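Local coordinates for putative cobalamin synthesis related protein (Corynebacterium diphtheriae, PDB 2NPN) that binds S-adenosylmethionine and probably acts as a methyltransferase of cobalamin biosynthesis, a deacetylating precorrin-6A synthase, at residues Y6-G11 against K137-I142; Q30-L35 against T54-T59; Q146-E151 against M242-L247; A191-A196 against I223-A228; K41-A46 against T236-I241. One frame throughout, in Å; residues are numbered along the deposited sequence.

Interaction 1. Residues Y6-G11 against K137-I142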
# COMPACT_ATOMS: atom_id res chain seq x y z
N TYR A 6 10.84 12.98 4.49
CA TYR A 6 11.06 11.66 3.94
C TYR A 6 9.68 11.03 3.78
O TYR A 6 8.88 11.05 4.70
CB TYR A 6 11.87 10.77 4.87
CG TYR A 6 13.27 11.15 5.05
CD1 TYR A 6 14.19 10.89 4.06
CD2 TYR A 6 13.72 11.70 6.26
CE1 TYR A 6 15.52 11.19 4.21
CE2 TYR A 6 15.07 12.02 6.43
CZ TYR A 6 15.96 11.75 5.39
OH TYR A 6 17.29 12.06 5.53
N VAL A 7 9.44 10.45 2.61
CA VAL A 7 8.20 9.70 2.40
C VAL A 7 8.65 8.25 2.23
O VAL A 7 9.28 7.91 1.23
CB VAL A 7 7.42 10.20 1.16
CG1 VAL A 7 6.15 9.39 0.97
CG2 VAL A 7 7.14 11.71 1.32
N ILE A 8 8.39 7.46 3.26
CA ILE A 8 9.09 6.19 3.41
C ILE A 8 8.13 5.00 3.20
O ILE A 8 7.22 4.77 4.01
CB ILE A 8 9.79 6.04 4.81
CG1 ILE A 8 10.64 7.28 5.12
CG2 ILE A 8 10.56 4.72 4.87
CD1 ILE A 8 11.47 7.15 6.35
N GLY A 9 8.41 4.19 2.20
CA GLY A 9 7.69 2.95 2.05
C GLY A 9 8.17 1.97 3.11
O GLY A 9 9.37 1.78 3.29
N ILE A 10 7.22 1.40 3.84
CA ILE A 10 7.57 0.49 4.92
C ILE A 10 7.21 -0.97 4.60
O ILE A 10 7.26 -1.81 5.49
CB ILE A 10 6.99 0.93 6.30
CG1 ILE A 10 5.45 1.00 6.28
CG2 ILE A 10 7.58 2.27 6.68
CD1 ILE A 10 4.76 1.13 7.67
N GLY A 11 6.94 -1.27 3.34
CA GLY A 11 6.69 -2.64 2.97
C GLY A 11 5.29 -3.12 3.34
O GLY A 11 4.41 -2.35 3.68
N LYS A 137 11.94 13.77 -0.08
CA LYS A 137 12.75 12.63 -0.49
C LYS A 137 11.94 11.33 -0.32
O LYS A 137 11.52 10.98 0.79
CB LYS A 137 14.05 12.58 0.32
CG LYS A 137 14.93 13.86 0.19
CD LYS A 137 16.17 13.78 1.04
CE LYS A 137 17.27 12.94 0.39
NZ LYS A 137 18.60 13.29 0.97
N VAL A 138 11.77 10.60 -1.42
CA VAL A 138 10.95 9.42 -1.42
C VAL A 138 11.88 8.22 -1.31
O VAL A 138 12.88 8.10 -2.04
CB VAL A 138 10.10 9.34 -2.68
CG1 VAL A 138 9.27 8.05 -2.70
CG2 VAL A 138 9.24 10.59 -2.84
N ILE A 139 11.49 7.31 -0.42
CA ILE A 139 12.23 6.09 -0.15
C ILE A 139 11.34 4.89 -0.54
O ILE A 139 10.30 4.69 0.06
CB ILE A 139 12.66 6.03 1.34
CG1 ILE A 139 13.59 7.21 1.65
CG2 ILE A 139 13.24 4.69 1.64
CD1 ILE A 139 14.07 7.26 3.13
N PRO A 140 11.73 4.13 -1.58
CA PRO A 140 10.94 2.98 -2.02
C PRO A 140 10.82 1.89 -0.99
O PRO A 140 11.71 1.73 -0.14
CB PRO A 140 11.70 2.43 -3.23
CG PRO A 140 12.83 3.31 -3.47
CD PRO A 140 12.92 4.36 -2.43
N GLY A 141 9.76 1.11 -1.13
CA GLY A 141 9.56 -0.07 -0.31
C GLY A 141 8.94 -1.18 -1.14
O GLY A 141 8.50 -0.97 -2.25
N ILE A 142 8.87 -2.34 -0.51
CA ILE A 142 8.35 -3.54 -1.15
C ILE A 142 6.83 -3.49 -1.25
O ILE A 142 6.12 -3.45 -0.25
CB ILE A 142 8.81 -4.80 -0.38
CG1 ILE A 142 10.33 -4.89 -0.36
CG2 ILE A 142 8.21 -6.04 -0.98
CD1 ILE A 142 11.02 -4.89 -1.69
O HOH W 1 11.50 0.17 2.64

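Interaction 2. Residues Q30-L35 against T54-T59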
# COMPACT_ATOMS: atom_id res chain seq x y z
N GLN A 30 13.06 13.35 13.19
CA GLN A 30 12.71 13.94 14.48
C GLN A 30 11.20 13.87 14.78
O GLN A 30 10.78 14.16 15.92
CB GLN A 30 13.19 15.37 14.50
CG GLN A 30 14.66 15.47 14.80
CD GLN A 30 15.37 16.45 13.87
OE1 GLN A 30 14.89 16.72 12.76
NE2 GLN A 30 16.52 16.94 14.30
N ALA A 31 10.41 13.57 13.76
CA ALA A 31 8.99 13.33 13.88
C ALA A 31 8.54 12.35 12.82
O ALA A 31 9.10 12.34 11.76
CB ALA A 31 8.19 14.62 13.73
N ILE A 32 7.50 11.58 13.15
CA ILE A 32 6.93 10.58 12.27
C ILE A 32 5.43 10.78 12.14
O ILE A 32 4.72 10.92 13.13
CB ILE A 32 7.24 9.15 12.74
CG1 ILE A 32 8.74 8.89 12.75
CG2 ILE A 32 6.58 8.14 11.78
CD1 ILE A 32 9.14 7.53 13.32
N VAL A 33 4.95 10.79 10.90
CA VAL A 33 3.52 11.00 10.59
C VAL A 33 3.04 9.82 9.74
O VAL A 33 3.76 9.26 8.90
CB VAL A 33 3.27 12.31 9.79
CG1 VAL A 33 1.76 12.52 9.45
CG2 VAL A 33 3.83 13.55 10.55
N ALA A 34 1.77 9.46 9.91
CA ALA A 34 1.16 8.49 9.02
C ALA A 34 -0.26 8.95 8.71
O ALA A 34 -1.01 9.29 9.63
CB ALA A 34 1.14 7.15 9.66
N LEU A 35 -0.61 8.99 7.43
CA LEU A 35 -1.97 9.38 7.02
C LEU A 35 -2.75 8.09 6.86
O LEU A 35 -2.36 7.22 6.07
CB LEU A 35 -1.91 10.18 5.72
CG LEU A 35 -1.01 11.43 5.77
CD1 LEU A 35 -0.87 12.11 4.39
CD2 LEU A 35 -1.51 12.45 6.81
N THR A 54 11.11 -0.92 16.67
CA THR A 54 12.36 -1.61 16.38
C THR A 54 13.44 -0.66 15.88
O THR A 54 14.58 -0.76 16.32
CB THR A 54 12.16 -2.70 15.33
OG1 THR A 54 11.20 -3.64 15.80
CG2 THR A 54 13.50 -3.43 15.06
N HIS A 55 13.09 0.25 14.97
CA HIS A 55 14.13 1.06 14.30
C HIS A 55 14.23 2.49 14.79
O HIS A 55 15.35 3.04 14.89
CB HIS A 55 13.98 0.96 12.77
CG HIS A 55 14.05 -0.45 12.29
ND1 HIS A 55 15.23 -1.16 12.26
CD2 HIS A 55 13.08 -1.34 11.95
CE1 HIS A 55 14.99 -2.40 11.89
NE2 HIS A 55 13.69 -2.54 11.70
N ALA A 56 13.10 3.10 15.11
CA ALA A 56 13.10 4.47 15.63
C ALA A 56 12.48 4.45 16.99
O ALA A 56 11.48 5.16 17.22
CB ALA A 56 12.34 5.42 14.70
N PRO A 57 13.02 3.63 17.90
CA PRO A 57 12.39 3.68 19.20
C PRO A 57 12.51 5.08 19.77
O PRO A 57 13.47 5.81 19.48
CB PRO A 57 13.19 2.67 20.04
CG PRO A 57 14.45 2.45 19.33
CD PRO A 57 14.15 2.68 17.88
N GLY A 58 11.50 5.45 20.56
CA GLY A 58 11.47 6.74 21.20
C GLY A 58 10.96 7.84 20.29
O GLY A 58 11.19 9.01 20.58
N THR A 59 10.26 7.48 19.20
CA THR A 59 9.69 8.48 18.32
C THR A 59 8.22 8.15 18.13
O THR A 59 7.90 7.12 17.51
CB THR A 59 10.40 8.53 16.95
OG1 THR A 59 11.82 8.57 17.15
CG2 THR A 59 9.96 9.77 16.18

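Interaction 3. Residues Q146-E151 against M242-L247. With SAM (S-adenosylmethionine), chain C.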
# COMPACT_ATOMS: atom_id res chain seq x y z
N GLN A 146 4.90 -7.35 -5.26
CA GLN A 146 6.18 -8.08 -5.15
C GLN A 146 6.12 -9.18 -4.13
O GLN A 146 6.75 -10.24 -4.29
CB GLN A 146 7.28 -7.08 -4.80
CG GLN A 146 7.69 -6.22 -5.94
CD GLN A 146 8.58 -5.09 -5.45
OE1 GLN A 146 9.80 -5.14 -5.60
NE2 GLN A 146 7.99 -4.07 -4.86
N VAL A 147 5.37 -8.97 -3.04
CA VAL A 147 5.19 -10.03 -2.03
C VAL A 147 4.34 -11.17 -2.63
O VAL A 147 4.65 -12.32 -2.42
CB VAL A 147 4.63 -9.51 -0.71
CG1 VAL A 147 4.56 -10.64 0.30
CG2 VAL A 147 5.56 -8.38 -0.14
N LEU A 148 3.30 -10.85 -3.39
CA LEU A 148 2.47 -11.89 -4.01
C LEU A 148 3.34 -12.80 -4.90
O LEU A 148 3.29 -14.03 -4.83
CB LEU A 148 1.36 -11.25 -4.86
CG LEU A 148 0.50 -12.29 -5.59
CD1 LEU A 148 -0.56 -12.95 -4.69
CD2 LEU A 148 -0.21 -11.64 -6.80
N THR A 149 4.13 -12.18 -5.78
CA THR A 149 4.89 -12.97 -6.75
C THR A 149 6.00 -13.73 -6.00
O THR A 149 6.30 -14.88 -6.34
CB THR A 149 5.42 -12.13 -7.90
OG1 THR A 149 6.14 -11.01 -7.39
CG2 THR A 149 4.25 -11.63 -8.74
N ALA A 150 6.60 -13.13 -4.98
CA ALA A 150 7.68 -13.81 -4.27
C ALA A 150 7.13 -15.00 -3.46
O ALA A 150 7.70 -16.09 -3.47
CB ALA A 150 8.47 -12.84 -3.35
N GLU A 151 5.99 -14.80 -2.77
CA GLU A 151 5.43 -15.87 -1.97
C GLU A 151 4.95 -17.07 -2.80
O GLU A 151 5.06 -18.24 -2.38
CB GLU A 151 4.32 -15.34 -1.08
CG GLU A 151 4.82 -14.41 0.05
CD GLU A 151 5.76 -15.13 1.01
OE1 GLU A 151 5.37 -16.16 1.63
OE2 GLU A 151 6.93 -14.68 1.18
N MSE A 242 -7.49 -7.37 2.70
CA MSE A 242 -6.82 -6.81 1.53
C MSE A 242 -6.21 -7.97 0.79
O MSE A 242 -5.49 -8.77 1.40
CB MSE A 242 -5.75 -5.80 1.90
CG MSE A 242 -6.31 -4.48 2.41
SE MSE A 242 -4.94 -3.13 2.67
CE MSE A 242 -3.80 -4.12 3.90
N ASP A 243 -6.56 -8.08 -0.48
CA ASP A 243 -6.05 -9.11 -1.36
C ASP A 243 -5.40 -8.48 -2.59
O ASP A 243 -5.77 -7.36 -3.01
CB ASP A 243 -7.08 -10.18 -1.76
CG ASP A 243 -8.30 -9.63 -2.59
OD1 ASP A 243 -8.56 -8.40 -2.56
OD2 ASP A 243 -9.05 -10.43 -3.24
N THR A 244 -4.51 -9.25 -3.21
CA THR A 244 -3.92 -8.87 -4.50
C THR A 244 -3.86 -10.18 -5.28
O THR A 244 -3.65 -11.26 -4.70
CB THR A 244 -2.48 -8.28 -4.31
OG1 THR A 244 -2.50 -7.11 -3.47
CG2 THR A 244 -1.82 -7.84 -5.64
N TYR A 245 -4.07 -10.10 -6.59
CA TYR A 245 -4.01 -11.33 -7.39
C TYR A 245 -3.47 -11.03 -8.78
O TYR A 245 -3.52 -9.90 -9.24
CB TYR A 245 -5.35 -12.05 -7.41
CG TYR A 245 -6.56 -11.25 -7.87
CD1 TYR A 245 -7.03 -11.35 -9.19
CD2 TYR A 245 -7.32 -10.48 -6.98
CE1 TYR A 245 -8.17 -10.65 -9.63
CE2 TYR A 245 -8.44 -9.81 -7.42
CZ TYR A 245 -8.88 -9.91 -8.75
OH TYR A 245 -10.07 -9.25 -9.15
N LEU A 246 -2.99 -12.08 -9.43
CA LEU A 246 -2.44 -11.99 -10.78
C LEU A 246 -3.24 -12.98 -11.62
O LEU A 246 -3.42 -14.12 -11.20
CB LEU A 246 -0.95 -12.35 -10.81
CG LEU A 246 -0.24 -12.10 -12.14
CD1 LEU A 246 1.30 -11.80 -11.85
CD2 LEU A 246 -0.44 -13.22 -13.11
N LEU A 247 -3.79 -12.53 -12.73
CA LEU A 247 -4.51 -13.37 -13.71
C LEU A 247 -3.63 -13.48 -14.93
O LEU A 247 -3.04 -12.52 -15.40
CB LEU A 247 -5.82 -12.69 -14.11
CG LEU A 247 -6.86 -12.47 -13.00
CD1 LEU A 247 -8.16 -11.77 -13.59
CD2 LEU A 247 -7.19 -13.71 -12.30
N SAM C . 1.32 1.37 -1.74
CA SAM C . 0.80 -0.02 -1.55
C SAM C . 1.75 -1.05 -2.14
O SAM C . 1.47 -2.27 -2.04
OXT SAM C . 2.82 -0.67 -2.66
CB SAM C . -0.60 -0.16 -2.16
CG SAM C . -1.68 0.65 -1.44
SD SAM C . -3.39 0.42 -2.04
CE SAM C . -4.15 1.67 -0.96
C5' SAM C . -4.11 -1.01 -1.15
C4' SAM C . -4.17 -2.30 -1.98
O4' SAM C . -2.92 -2.90 -1.98
C3' SAM C . -5.11 -3.38 -1.44
O3' SAM C . -6.44 -3.18 -1.83
C2' SAM C . -4.53 -4.65 -2.00
O2' SAM C . -4.83 -4.75 -3.38
C1' SAM C . -3.06 -4.32 -1.83
N9 SAM C . -2.51 -4.77 -0.53
C8 SAM C . -1.86 -3.96 0.38
N7 SAM C . -1.40 -4.69 1.40
C5 SAM C . -1.72 -6.00 1.13
C6 SAM C . -1.44 -7.19 1.79
N6 SAM C . -0.76 -7.22 2.96
N1 SAM C . -1.90 -8.38 1.24
C2 SAM C . -2.53 -8.37 0.01
N3 SAM C . -2.80 -7.20 -0.65
C4 SAM C . -2.38 -6.03 -0.12

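Interaction 4. Residues A191-A196 against I223-A228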
# COMPACT_ATOMS: atom_id res chain seq x y z
N ALA A 191 -13.69 -9.84 -8.71
CA ALA A 191 -13.77 -9.49 -10.12
C ALA A 191 -13.21 -10.57 -11.06
O ALA A 191 -13.57 -10.61 -12.25
CB ALA A 191 -13.12 -8.09 -10.37
N TRP A 192 -12.38 -11.48 -10.54
CA TRP A 192 -11.92 -12.62 -11.30
C TRP A 192 -13.08 -13.46 -11.87
O TRP A 192 -12.96 -14.08 -12.92
CB TRP A 192 -10.99 -13.53 -10.50
CG TRP A 192 -11.56 -14.10 -9.20
CD1 TRP A 192 -12.28 -15.24 -9.07
CD2 TRP A 192 -11.42 -13.57 -7.89
NE1 TRP A 192 -12.58 -15.45 -7.76
CE2 TRP A 192 -12.05 -14.45 -7.01
CE3 TRP A 192 -10.79 -12.44 -7.37
CZ2 TRP A 192 -12.09 -14.22 -5.64
CZ3 TRP A 192 -10.81 -12.23 -6.02
CH2 TRP A 192 -11.47 -13.11 -5.17
N GLN A 193 -14.18 -13.52 -11.13
CA GLN A 193 -15.29 -14.36 -11.58
C GLN A 193 -15.91 -13.83 -12.86
O GLN A 193 -16.47 -14.60 -13.68
CB GLN A 193 -16.32 -14.45 -10.45
CG GLN A 193 -15.87 -15.27 -9.23
CD GLN A 193 -15.76 -16.76 -9.52
OE1 GLN A 193 -14.86 -17.20 -10.22
NE2 GLN A 193 -16.72 -17.56 -9.01
N ASP A 194 -15.81 -12.52 -13.06
CA ASP A 194 -16.48 -11.83 -14.16
C ASP A 194 -15.71 -11.86 -15.48
O ASP A 194 -16.30 -11.63 -16.54
CB ASP A 194 -16.74 -10.37 -13.75
CG ASP A 194 -17.47 -10.25 -12.39
OD1 ASP A 194 -18.43 -11.00 -12.15
OD2 ASP A 194 -17.05 -9.39 -11.58
N VAL A 195 -14.41 -12.12 -15.43
CA VAL A 195 -13.58 -12.01 -16.63
C VAL A 195 -12.88 -13.30 -17.05
O VAL A 195 -12.25 -13.35 -18.10
CB VAL A 195 -12.52 -10.92 -16.47
CG1 VAL A 195 -13.20 -9.58 -16.22
CG2 VAL A 195 -11.56 -11.22 -15.31
N ALA A 196 -12.97 -14.32 -16.23
CA ALA A 196 -12.28 -15.59 -16.52
C ALA A 196 -12.83 -16.32 -17.73
O ALA A 196 -14.03 -16.29 -18.03
CB ALA A 196 -12.30 -16.49 -15.29
N ILE A 223 -11.08 -22.88 -9.01
CA ILE A 223 -10.97 -22.29 -7.65
C ILE A 223 -11.70 -20.98 -7.43
O ILE A 223 -11.76 -20.48 -6.31
CB ILE A 223 -9.48 -22.04 -7.19
CG1 ILE A 223 -8.81 -20.88 -7.96
CG2 ILE A 223 -8.66 -23.29 -7.26
CD1 ILE A 223 -7.55 -20.37 -7.27
N GLY A 224 -12.21 -20.36 -8.49
CA GLY A 224 -12.74 -19.00 -8.38
C GLY A 224 -13.85 -18.85 -7.35
O GLY A 224 -13.82 -17.93 -6.53
N ALA A 225 -14.82 -19.75 -7.37
CA ALA A 225 -15.92 -19.68 -6.41
C ALA A 225 -15.42 -19.96 -4.99
O ALA A 225 -15.88 -19.30 -4.04
CB ALA A 225 -17.01 -20.66 -6.77
N GLN A 226 -14.48 -20.91 -4.86
CA GLN A 226 -13.88 -21.23 -3.56
C GLN A 226 -13.15 -20.00 -2.99
O GLN A 226 -13.23 -19.71 -1.79
CB GLN A 226 -12.90 -22.41 -3.67
CG GLN A 226 -13.53 -23.76 -4.02
CD GLN A 226 -12.52 -24.86 -4.40
OE1 GLN A 226 -12.87 -26.03 -4.44
NE2 GLN A 226 -11.27 -24.48 -4.66
N VAL A 227 -12.40 -19.29 -3.82
CA VAL A 227 -11.66 -18.14 -3.30
C VAL A 227 -12.66 -17.00 -2.93
O VAL A 227 -12.45 -16.25 -1.94
CB VAL A 227 -10.53 -17.68 -4.26
CG1 VAL A 227 -9.86 -16.46 -3.72
CG2 VAL A 227 -9.50 -18.81 -4.42
N ALA A 228 -13.74 -16.89 -3.70
CA ALA A 228 -14.78 -15.89 -3.40
C ALA A 228 -15.35 -16.19 -2.01
O ALA A 228 -15.50 -15.26 -1.21
CB ALA A 228 -15.86 -15.88 -4.48

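Interaction 5. Residues K41-A46 against T236-I241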
# COMPACT_ATOMS: atom_id res chain seq x y z
N LYS A 41 -7.84 -0.56 11.11
CA LYS A 41 -7.26 -1.89 11.03
C LYS A 41 -6.23 -2.00 12.15
O LYS A 41 -5.07 -1.62 11.99
CB LYS A 41 -6.62 -2.15 9.65
CG LYS A 41 -7.61 -2.16 8.48
CD LYS A 41 -6.88 -2.21 7.13
CE LYS A 41 -7.83 -2.26 5.93
NZ LYS A 41 -8.55 -0.98 5.65
N SER A 42 -6.68 -2.50 13.29
CA SER A 42 -5.84 -2.65 14.49
C SER A 42 -4.57 -3.45 14.25
O SER A 42 -3.51 -3.09 14.76
CB SER A 42 -6.65 -3.30 15.62
OG SER A 42 -7.79 -2.53 15.92
N ASP A 43 -4.67 -4.53 13.46
CA ASP A 43 -3.49 -5.33 13.09
C ASP A 43 -2.45 -4.47 12.40
O ASP A 43 -1.26 -4.63 12.64
CB ASP A 43 -3.84 -6.47 12.13
CG ASP A 43 -4.81 -7.48 12.72
OD1 ASP A 43 -5.74 -7.91 11.99
OD2 ASP A 43 -4.64 -7.84 13.91
N LEU A 44 -2.89 -3.59 11.51
CA LEU A 44 -1.96 -2.74 10.77
C LEU A 44 -1.31 -1.69 11.66
O LEU A 44 -0.10 -1.46 11.57
CB LEU A 44 -2.65 -2.03 9.59
CG LEU A 44 -2.98 -2.89 8.37
CD1 LEU A 44 -3.35 -1.95 7.24
CD2 LEU A 44 -1.82 -3.77 7.97
N LEU A 45 -2.10 -1.04 12.50
CA LEU A 45 -1.55 -0.06 13.45
C LEU A 45 -0.46 -0.72 14.31
O LEU A 45 0.61 -0.13 14.55
CB LEU A 45 -2.65 0.55 14.34
CG LEU A 45 -3.25 1.84 13.79
CD1 LEU A 45 -3.90 1.59 12.44
CD2 LEU A 45 -4.26 2.45 14.76
N ALA A 46 -0.74 -1.94 14.76
CA ALA A 46 0.20 -2.71 15.59
C ALA A 46 1.49 -3.09 14.86
O ALA A 46 2.58 -2.93 15.41
CB ALA A 46 -0.51 -3.96 16.18
N THR A 236 -15.35 -11.40 7.16
CA THR A 236 -16.25 -11.46 8.31
C THR A 236 -15.45 -11.63 9.60
O THR A 236 -15.67 -10.92 10.60
CB THR A 236 -17.25 -12.60 8.13
OG1 THR A 236 -18.00 -12.35 6.93
CG2 THR A 236 -18.19 -12.69 9.34
N GLU A 237 -14.50 -12.56 9.57
CA GLU A 237 -13.65 -12.85 10.70
C GLU A 237 -12.81 -11.65 11.17
O GLU A 237 -12.82 -11.29 12.35
CB GLU A 237 -12.72 -13.99 10.33
CG GLU A 237 -11.86 -14.46 11.47
CD GLU A 237 -10.72 -15.35 11.03
OE1 GLU A 237 -10.77 -15.88 9.90
OE2 GLU A 237 -9.77 -15.51 11.83
N HIS A 238 -12.05 -11.07 10.24
CA HIS A 238 -11.07 -10.04 10.59
C HIS A 238 -11.68 -8.65 10.62
O HIS A 238 -11.08 -7.73 11.18
CB HIS A 238 -9.90 -10.02 9.57
CG HIS A 238 -8.99 -11.21 9.65
ND1 HIS A 238 -7.90 -11.25 10.49
CD2 HIS A 238 -9.00 -12.38 8.97
CE1 HIS A 238 -7.28 -12.41 10.33
NE2 HIS A 238 -7.92 -13.11 9.42
N GLY A 239 -12.83 -8.47 9.98
CA GLY A 239 -13.47 -7.16 9.89
C GLY A 239 -13.13 -6.45 8.60
O GLY A 239 -13.72 -5.43 8.28
N TRP A 240 -12.13 -6.98 7.90
CA TRP A 240 -11.63 -6.38 6.66
C TRP A 240 -10.75 -7.40 5.97
O TRP A 240 -10.36 -8.42 6.55
CB TRP A 240 -10.81 -5.13 6.94
CG TRP A 240 -9.59 -5.39 7.80
CD1 TRP A 240 -9.57 -5.49 9.17
CD2 TRP A 240 -8.23 -5.60 7.37
NE1 TRP A 240 -8.29 -5.75 9.61
CE2 TRP A 240 -7.45 -5.80 8.54
CE3 TRP A 240 -7.59 -5.61 6.13
CZ2 TRP A 240 -6.08 -6.05 8.49
CZ3 TRP A 240 -6.22 -5.83 6.09
CH2 TRP A 240 -5.49 -6.05 7.26
N ILE A 241 -10.43 -7.13 4.72
CA ILE A 241 -9.46 -7.95 4.00
C ILE A 241 -8.78 -7.13 2.93
O ILE A 241 -9.41 -6.24 2.36
CB ILE A 241 -10.11 -9.22 3.36
CG1 ILE A 241 -9.05 -10.11 2.69
CG2 ILE A 241 -11.20 -8.86 2.32
CD1 ILE A 241 -9.54 -11.51 2.52
O HOH W 2 -7.41 -5.55 12.59

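Interaction 1. Residues Y6-G11 against K137-I142
V7 makes two of the three backbone hydrogen bonds that join these strands, V7 N giving to K137 O (2.8 Å) and V7 O accepting from I139 N (2.8 Å). The third runs from G9 N to I139 O (2.9 Å). V7 thus bonds to the residues flanking its partner V138, the parallel pattern, and the strand directions differ by only 10°. K137 O also receives a weaker CA-H contact from Y6 CA at 3.3 Å.

Apolar packing is concentrated on the face of Y6, I8, K137 and I139. I139 CD1 reaches Y6 CD1 at 3.7 Å and I8 CG1 at 4.0 Å; with CG1 anti to the carbonyl carbon (chi1 -62°), this one methyl, carried outward by the extended chain, meets both neighbours. The aliphatic part of K137 runs beside the Y6 ring, its CD 4.1 Å from Y6 CE1. I8 and I139 pack on helix 20-28, whereas V7 and V138 turn to helix 119-130.

Toward the C-terminal ends of the segments the backbones stay close; G9 and G141, without side chains, leave room for backbone to pass backbone. A water bonds to G9 O (2.7 Å) and also to P140 O, while D112 accepts from G141 N.

Adjacent parallel strands leading to glycine-containing loops near the S-adenosylmethionine site belong to the N-terminal alpha/beta domain of tetrapyrrole methylases.

Interaction 2. Residues Q30-L35 against T54-T59
No flat group takes part in the junction of I32 with T59. The imidazole of H55 packs on its own neighbour, with T54 CG2 3.5 Å above one face and offset toward the rim, and the Q30 amide turns elsewhere, its OE1 accepting from A104 N.

The contact itself is aliphatic. I32 and T59 cross at about a right angle, so that the methyl T59 CG2 sits 3.7 Å from I32 CD1 and equally far from I32 CG1. The methyl gets there because it stands anti to the backbone N of T59, with OG1 taking the position beside that N (chi1 -48°). A56 CB adds a small apolar surface, 4.1 Å from I32 CD1. Threonine suits its partly exposed place: the methyl serves the buried isoleucine while the same side chain keeps a hydroxyl.

A56 and T59 are brought together by a type II turn, closed by a weak bond from T59 N to A56 O (3.3 Å). G58 accommodates its positive phi of 82°.

The turn follows helix 42-55 and leads to strand 61-64, which lies next to strand 31-35 in the parallel sheet, making a beta-alpha-beta crossover; I32 also touches V52 of that helix and L108 of strand 104-109.

Interaction 3. Residues Q146-E151 against M242-L247
L148 points from its helix toward the strand and spreads its two methyls along the strand backbone. With CG anti to the backbone N (chi1 177°), CD1 comes to 3.5 Å from T244 O, while CD2 lies over the next peptide, 3.9 Å from L246 N and 4.1 Å from L246 CB. T149 meets the strand more lightly through CG2, 4.3 Å from L246 CD1. Leucine suits the buried interface because its forked end fills the space between T244 and L246, the two strand residues whose side chains face the helix.

The helix crosses strand 243-247 at 63° and packs on one face of the mixed sheet of the C-terminal domain. Y245 alternates to the other face, where its ring meets W192 edge-to-face and its hydroxyl pairs with D187.

T244 looks two ways. Its methyl is on the L148 side, whereas OG1 donates to N3 of the adenine of S-adenosylmethionine at 2.8 Å. Just before it, ribose O2' donates to D243 O, the oxygens 2.8 Å apart, leaving the D243 carboxylate to K231 and W204. M242, here selenomethionine, runs its flexible chain along the purine, CE bending back to 3.5 Å from ligand N7.

Interaction 4. Residues A191-A196 against I223-A228
Q193 and G224 bring the two backbones nearest, their CA atoms 6.2 Å apart, where a short, weakly bonded helix about residues 192-195 meets helix 220-238 in a helix-helix contact of the C-terminal domain. The longer helix is kinked here: N of A225 and of Q226 have no bond to the turn before, and regular bonding resumes with V227 N to I223 O. Glycine at 224 leaves room for the Q193 amide.

W192 crosses the gap. Its CG stands between the backbone N and the carbonyl carbon (chi1 58°), a crowded position that swings the indole out toward the other helix. There NE1 donates to G224 O at 3.0 Å, nearly straight at 168°, with the acceptor in the ring plane. The approach at the carbonyl is steep, a C=O...donor angle of 111°, consistent with G224 O also taking the helical bond from A228 N; the two donors come from opposite faces of the carbonyl plane.

Q193, bent at chi2, lays its amide against the G224-A225 peptide, OE1 3.3 Å from G224 CA. W204 of strand 200-206 packs on both W192 and V227, linking the helices to the sheet.

Next to the NE1 side, on the six-membered ring, W192 CZ2 completes the fit, lying 3.7 Å from V227 CG1.

Interaction 5. Residues K41-A46 against T236-I241
The first torsions of W240 and K41 lay the lysine chain over the indole face: W240 CG lies between its own backbone N and carbonyl carbon (chi1 61°), swinging the indole toward helix 42-55, while K41 CG is anti to its carbonyl carbon (chi1 -65°). The lysine then runs extended over one face of the indole and bends only at the last torsion. K41 CG stands 3.6 Å from the centroid of the five-membered ring, just 8° off the normal, a clear CH-pi contact, and K41 CE reaches W240 CE3 at 3.4 Å. A long aliphatic chain with a charged end suits this partly exposed site, apolar where it crosses the ring and polar beyond.

L44 adds its CG 4.2 Å from W240 CH2, and F207 meets the indole edge-to-face.

The polar side runs through one water in the indole plane. It accepts from W240 NE1 (3.1 Å) and from D43 N (3.1 Å), an N-H of the first helical turn, and gives a weak bond to D43 OD1. Aspartate near a helix start can also offset the positive end of the helix dipole.

G239, with positive phi, ends helix 220-238 and turns the chain so that W240 bridges the two domains near the S-adenosylmethionine site, in the cleft between domains characteristic of tetrapyrrole methylases.

From the N terminus, interaction 1 opens first, and its loop, closed at 137-142, spans the parallel sheet of the N-terminal domain. Interaction 2 opens and closes within it, completing one crossover. Interaction 5 starts at 41-46, between the segments of interaction 2, and closes only at 236-241, so it crosses both and ties the N-terminal domain to the C-terminal one. Interaction 3 opens soon after interaction 1 closes and crosses interaction 5; interaction 4 lies wholly within the spans of both. Interaction 3 is the hub: V147 touches I142 of interaction 1, Y245 touches W192 of interaction 4, and M242 touches L44 of interaction 5.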